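Local structure of tetraacyldisaccharide 4'-kinase (Aquifex aeolicus, 4EHX) at residues 201-212 with 291-302. The protein is the 4'-kinase of lipid A biosynthesis, probably transferring the gamma-phosphate of ATP to a tetraacyldisaccharide 1-phosphate to form lipid IVA. Numbering follows the deposited sequence.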
loop_
_atom_site.group_PDB
_atom_site.type_symbol
_atom_site.label_atom_id
_atom_site.label_comp_id
_atom_site.label_asym_id
_atom_site.label_seq_id
_atom_site.Cartn_x
_atom_site.Cartn_y
_atom_site.Cartn_z
ATOM N N THR A 201 -15.679 -11.723 -4.023
ATOM C CA THR A 201 -14.327 -12.123 -3.667
ATOM C C THR A 201 -13.479 -12.237 -4.931
ATOM O O THR A 201 -13.930 -12.789 -5.930
ATOM C CB THR A 201 -14.351 -13.460 -2.895
ATOM O OG1 THR A 201 -15.120 -13.289 -1.696
ATOM C CG2 THR A 201 -12.938 -13.910 -2.533
ATOM N N PHE A 202 -12.258 -11.713 -4.869
ATOM C CA PHE A 202 -11.387 -11.589 -6.039
ATOM C C PHE A 202 -9.960 -12.014 -5.732
ATOM O O PHE A 202 -9.287 -11.404 -4.903
ATOM C CB PHE A 202 -11.344 -10.132 -6.497
ATOM C CG PHE A 202 -12.697 -9.544 -6.730
ATOM C CD1 PHE A 202 -13.390 -8.952 -5.686
ATOM C CD2 PHE A 202 -13.295 -9.626 -7.980
ATOM C CE1 PHE A 202 -14.652 -8.421 -5.894
ATOM C CE2 PHE A 202 -14.558 -9.106 -8.194
ATOM C CZ PHE A 202 -15.235 -8.503 -7.148
ATOM N N LYS A 203 -9.489 -13.041 -6.416
ATOM C CA LYS A 203 -8.120 -13.488 -6.224
ATOM C C LYS A 203 -7.162 -12.539 -6.911
ATOM O O LYS A 203 -7.393 -12.121 -8.051
ATOM C CB LYS A 203 -7.940 -14.888 -6.803
ATOM C CG LYS A 203 -8.590 -15.995 -5.982
ATOM C CD LYS A 203 -8.314 -17.325 -6.676
ATOM C CE LYS A 203 -8.719 -18.516 -5.842
ATOM N NZ LYS A 203 -8.300 -19.746 -6.575
ATOM N N MET A 204 -6.070 -12.223 -6.228
ATOM C CA MET A 204 -5.096 -11.280 -6.758
ATOM C C MET A 204 -3.733 -11.928 -6.905
ATOM O O MET A 204 -3.215 -12.520 -5.955
ATOM C CB MET A 204 -4.986 -10.071 -5.827
ATOM C CG MET A 204 -3.869 -9.106 -6.214
ATOM S SD MET A 204 -3.863 -7.638 -5.144
ATOM C CE MET A 204 -2.162 -7.659 -4.567
ATOM N N PHE A 205 -3.173 -11.811 -8.103
ATOM C CA PHE A 205 -1.856 -12.354 -8.426
ATOM C C PHE A 205 -1.003 -11.150 -8.748
ATOM O O PHE A 205 -1.512 -10.164 -9.267
ATOM C CB PHE A 205 -1.924 -13.262 -9.666
ATOM C CG PHE A 205 -2.709 -14.537 -9.458
ATOM C CD1 PHE A 205 -4.096 -14.522 -9.446
ATOM C CD2 PHE A 205 -2.056 -15.753 -9.312
ATOM C CE1 PHE A 205 -4.821 -15.701 -9.267
ATOM C CE2 PHE A 205 -2.774 -16.934 -9.140
ATOM C CZ PHE A 205 -4.154 -16.907 -9.111
ATOM N N ARG A 206 0.285 -11.207 -8.425
ATOM C CA ARG A 206 1.195 -10.167 -8.882
ATOM C C ARG A 206 2.274 -10.817 -9.702
ATOM O O ARG A 206 2.863 -11.809 -9.287
ATOM C CB ARG A 206 1.796 -9.385 -7.704
ATOM C CG ARG A 206 0.823 -8.384 -7.108
ATOM C CD ARG A 206 1.515 -7.409 -6.174
ATOM N NE ARG A 206 2.074 -8.071 -5.009
ATOM C CZ ARG A 206 2.701 -7.441 -4.022
ATOM N NH1 ARG A 206 2.851 -6.125 -4.060
ATOM N NH2 ARG A 206 3.180 -8.130 -2.996
ATOM N N GLU A 207 2.511 -10.267 -10.881
ATOM C CA GLU A 207 3.441 -10.852 -11.821
ATOM C C GLU A 207 4.440 -9.804 -12.317
ATOM O O GLU A 207 4.083 -8.648 -12.538
ATOM C CB GLU A 207 2.662 -11.506 -12.974
ATOM C CG GLU A 207 1.786 -12.669 -12.475
ATOM C CD GLU A 207 0.831 -13.242 -13.519
ATOM O OE1 GLU A 207 0.887 -12.841 -14.703
ATOM O OE2 GLU A 207 0.018 -14.110 -13.135
ATOM N N PHE A 208 5.692 -10.222 -12.480
ATOM C CA PHE A 208 6.770 -9.315 -12.864
ATOM C C PHE A 208 6.514 -8.713 -14.234
ATOM O O PHE A 208 6.311 -9.432 -15.208
ATOM C CB PHE A 208 8.116 -10.050 -12.864
ATOM C CG PHE A 208 9.285 -9.181 -13.262
ATOM C CD1 PHE A 208 9.559 -8.007 -12.575
ATOM C CD2 PHE A 208 10.112 -9.541 -14.315
ATOM C CE1 PHE A 208 10.633 -7.205 -12.931
ATOM C CE2 PHE A 208 11.186 -8.744 -14.674
ATOM C CZ PHE A 208 11.448 -7.577 -13.983
ATOM N N CYS A 209 6.540 -7.387 -14.304
ATOM C CA CYS A 209 6.259 -6.669 -15.541
ATOM C C CYS A 209 7.516 -6.120 -16.204
ATOM O O CYS A 209 7.832 -6.446 -17.353
ATOM C CB CYS A 209 5.307 -5.505 -15.256
ATOM S SG CYS A 209 4.826 -4.598 -16.749
ATOM N N CYS A 210 8.234 -5.282 -15.463
ATOM C CA CYS A 210 9.313 -4.488 -16.029
ATOM C C CYS A 210 9.994 -3.750 -14.891
ATOM O O CYS A 210 9.757 -4.051 -13.721
ATOM C CB CYS A 210 8.720 -3.430 -16.953
ATOM S SG CYS A 210 7.496 -2.427 -16.107
ATOM N N LEU A 211 10.831 -2.777 -15.235
ATOM C CA LEU A 211 11.524 -1.979 -14.228
ATOM C C LEU A 211 10.928 -0.587 -14.033
ATOM O O LEU A 211 10.233 -0.062 -14.906
ATOM C CB LEU A 211 12.995 -1.841 -14.639
ATOM C CG LEU A 211 13.799 -3.113 -14.878
ATOM C CD1 LEU A 211 15.203 -2.768 -15.405
ATOM C CD2 LEU A 211 13.879 -3.945 -13.598
ATOM N N LEU A 212 11.188 -0.001 -12.870
ATOM C CA LEU A 212 10.950 1.418 -12.666
ATOM C C LEU A 212 12.308 2.103 -12.630
ATOM O O LEU A 212 13.190 1.669 -11.882
ATOM C CB LEU A 212 10.242 1.649 -11.337
ATOM C CG LEU A 212 8.788 1.184 -11.289
ATOM C CD1 LEU A 212 8.222 1.347 -9.892
ATOM C CD2 LEU A 212 7.976 1.972 -12.298
ATOM N N VAL A 291 19.915 3.431 -11.541
ATOM C CA VAL A 291 19.314 2.748 -10.390
ATOM C C VAL A 291 17.836 2.486 -10.656
ATOM O O VAL A 291 17.109 3.409 -11.007
ATOM C CB VAL A 291 19.448 3.605 -9.126
ATOM C CG1 VAL A 291 18.821 2.913 -7.929
ATOM C CG2 VAL A 291 20.920 3.944 -8.866
ATOM N N PHE A 292 17.406 1.234 -10.482
ATOM C CA PHE A 292 16.057 0.796 -10.844
ATOM C C PHE A 292 15.411 -0.044 -9.746
ATOM O O PHE A 292 16.097 -0.583 -8.874
ATOM C CB PHE A 292 16.112 -0.052 -12.124
ATOM C CG PHE A 292 16.774 0.638 -13.282
ATOM C CD1 PHE A 292 18.152 0.617 -13.423
ATOM C CD2 PHE A 292 16.018 1.317 -14.222
ATOM C CE1 PHE A 292 18.764 1.267 -14.481
ATOM C CE2 PHE A 292 16.624 1.963 -15.289
ATOM C CZ PHE A 292 18.000 1.941 -15.413
ATOM N N ALA A 293 14.085 -0.160 -9.808
ATOM C CA ALA A 293 13.332 -1.077 -8.957
ATOM C C ALA A 293 12.552 -2.054 -9.837
ATOM O O ALA A 293 12.372 -1.820 -11.026
ATOM C CB ALA A 293 12.379 -0.305 -8.023
ATOM N N LEU A 294 12.109 -3.161 -9.259
ATOM C CA LEU A 294 11.296 -4.101 -10.001
ATOM C C LEU A 294 9.849 -3.606 -10.034
ATOM O O LEU A 294 9.356 -3.008 -9.074
ATOM C CB LEU A 294 11.371 -5.482 -9.365
ATOM C CG LEU A 294 12.775 -6.042 -9.121
ATOM C CD1 LEU A 294 12.698 -7.387 -8.404
ATOM C CD2 LEU A 294 13.536 -6.170 -10.426
ATOM N N ASN A 295 9.171 -3.850 -11.147
ATOM C CA ASN A 295 7.780 -3.440 -11.274
ATOM C C ASN A 295 6.898 -4.650 -11.513
ATOM O O ASN A 295 7.096 -5.403 -12.469
ATOM C CB ASN A 295 7.623 -2.420 -12.405
ATOM C CG ASN A 295 6.304 -1.664 -12.335
ATOM O OD1 ASN A 295 5.556 -1.772 -11.361
ATOM N ND2 ASN A 295 6.025 -0.877 -13.361
ATOM N N PHE A 296 5.940 -4.843 -10.620
ATOM C CA PHE A 296 4.971 -5.916 -10.739
ATOM C C PHE A 296 3.607 -5.341 -11.100
ATOM O O PHE A 296 3.322 -4.180 -10.814
ATOM C CB PHE A 296 4.898 -6.696 -9.428
ATOM C CG PHE A 296 6.124 -7.501 -9.150
ATOM C CD1 PHE A 296 7.274 -6.893 -8.678
ATOM C CD2 PHE A 296 6.138 -8.868 -9.376
ATOM C CE1 PHE A 296 8.414 -7.639 -8.430
ATOM C CE2 PHE A 296 7.267 -9.617 -9.130
ATOM C CZ PHE A 296 8.413 -8.999 -8.659
ATOM N N LYS A 297 2.777 -6.144 -11.755
ATOM C CA LYS A 297 1.431 -5.715 -12.102
ATOM C C LYS A 297 0.448 -6.640 -11.414
ATOM O O LYS A 297 0.747 -7.818 -11.215
ATOM C CB LYS A 297 1.223 -5.733 -13.620
ATOM C CG LYS A 297 1.959 -4.619 -14.365
ATOM C CD LYS A 297 1.466 -3.245 -13.929
ATOM C CE LYS A 297 2.312 -2.127 -14.520
ATOM N NZ LYS A 297 2.275 -2.105 -16.005
ATOM N N VAL A 298 -0.704 -6.099 -11.024
ATOM C CA VAL A 298 -1.751 -6.901 -10.413
ATOM C C VAL A 298 -2.572 -7.555 -11.505
ATOM O O VAL A 298 -2.946 -6.918 -12.487
ATOM C CB VAL A 298 -2.708 -6.055 -9.528
ATOM C CG1 VAL A 298 -4.043 -6.783 -9.335
ATOM C CG2 VAL A 298 -2.060 -5.731 -8.188
ATOM N N LYS A 299 -2.842 -8.838 -11.331
ATOM C CA LYS A 299 -3.779 -9.532 -12.189
ATOM C C LYS A 299 -4.882 -9.998 -11.266
ATOM O O LYS A 299 -4.629 -10.767 -10.338
ATOM C CB LYS A 299 -3.120 -10.743 -12.836
ATOM C CG LYS A 299 -1.799 -10.429 -13.537
ATOM C CD LYS A 299 -2.037 -9.629 -14.796
ATOM C CE LYS A 299 -0.728 -9.453 -15.591
ATOM N NZ LYS A 299 -0.948 -8.630 -16.811
ATOM N N LEU A 300 -6.098 -9.538 -11.521
ATOM C CA LEU A 300 -7.219 -9.851 -10.637
ATOM C C LEU A 300 -8.261 -10.706 -11.338
ATOM O O LEU A 300 -8.727 -10.348 -12.410
ATOM C CB LEU A 300 -7.883 -8.552 -10.186
ATOM C CG LEU A 300 -8.791 -8.647 -8.953
ATOM C CD1 LEU A 300 -7.934 -8.697 -7.716
ATOM C CD2 LEU A 300 -9.720 -7.452 -8.881
ATOM N N GLU A 301 -8.661 -11.814 -10.723
ATOM C CA GLU A 301 -9.734 -12.631 -11.277
ATOM C C GLU A 301 -11.091 -11.912 -11.197
ATOM O O GLU A 301 -11.349 -11.176 -10.246
ATOM C CB GLU A 301 -9.813 -13.982 -10.562
ATOM C CG GLU A 301 -8.625 -14.879 -10.806
ATOM C CD GLU A 301 -8.864 -16.303 -10.329
ATOM O OE1 GLU A 301 -9.972 -16.588 -9.822
ATOM O OE2 GLU A 301 -7.942 -17.133 -10.465
ATOM N N ARG A 302 -11.940 -12.125 -12.200
ATOM C CA ARG A 302 -13.306 -11.563 -12.225
ATOM C C ARG A 302 -13.273 -10.042 -12.164
ATOM O O ARG A 302 -14.117 -9.414 -11.538
ATOM C CB ARG A 302 -14.143 -12.096 -11.061
ATOM C CG ARG A 302 -14.098 -13.603 -10.880
ATOM C CD ARG A 302 -14.692 -14.016 -9.530
ATOM N NE ARG A 302 -16.153 -13.944 -9.513
ATOM C CZ ARG A 302 -16.864 -13.194 -8.674
ATOM N NH1 ARG A 302 -16.256 -12.441 -7.766
ATOM N NH2 ARG A 302 -18.189 -13.201 -8.740
HETATM O O HOH W 1 -11.500 -14.743 -7.659
HETATM O O HOH W 2 -10.946 -18.944 -8.187
#
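Phe-208 turns its ring edge onto one face of Phe-296, a T-shaped pair with centroids 5.7 Å apart and planes at 60°; a chi1 of 180° swings CG of Phe-208 away from the backbone N and puts CE1 against Leu-294 CD2. Near the start of 201-212, where 291-302 ends, Phe-202 has NH1 of Arg-302 over one face and Glu-301 O at its edge, 3.4 Å from CD2; the same NH1 gives Thr-201 O a weak hydrogen bond (3.0 Å). The Phe-205 ring takes Lys-299 O at its edge, while its CE1 lies 3.6 Å from OE2 of Glu-301. Glu-301 runs alongside Lys-203, and water 1 links its OE1 to Lys-203 N. With an alanine at Glu-301, the two waters bound by OE1 are likely to lose that anchor, and the alkyl chain of Lys-203 its neighbour. A classic beta bulge interrupts the antiparallel pairing, Asn-295 O accepting from both Cys-209 N (2.8 Å) and Cys-210 N (3.2 Å); beyond it the pairing continues to Leu-212 and Ala-293, shifted by one residue. Helix 51-61 packs on the face of Met-204 and Val-298. Backbone bonding thus ties the strands together, while Lys-203 NZ and Arg-206 NH1 find partners outside, Glu-194 and, beside the predicted ATP-binding loop, Ser-53 OG.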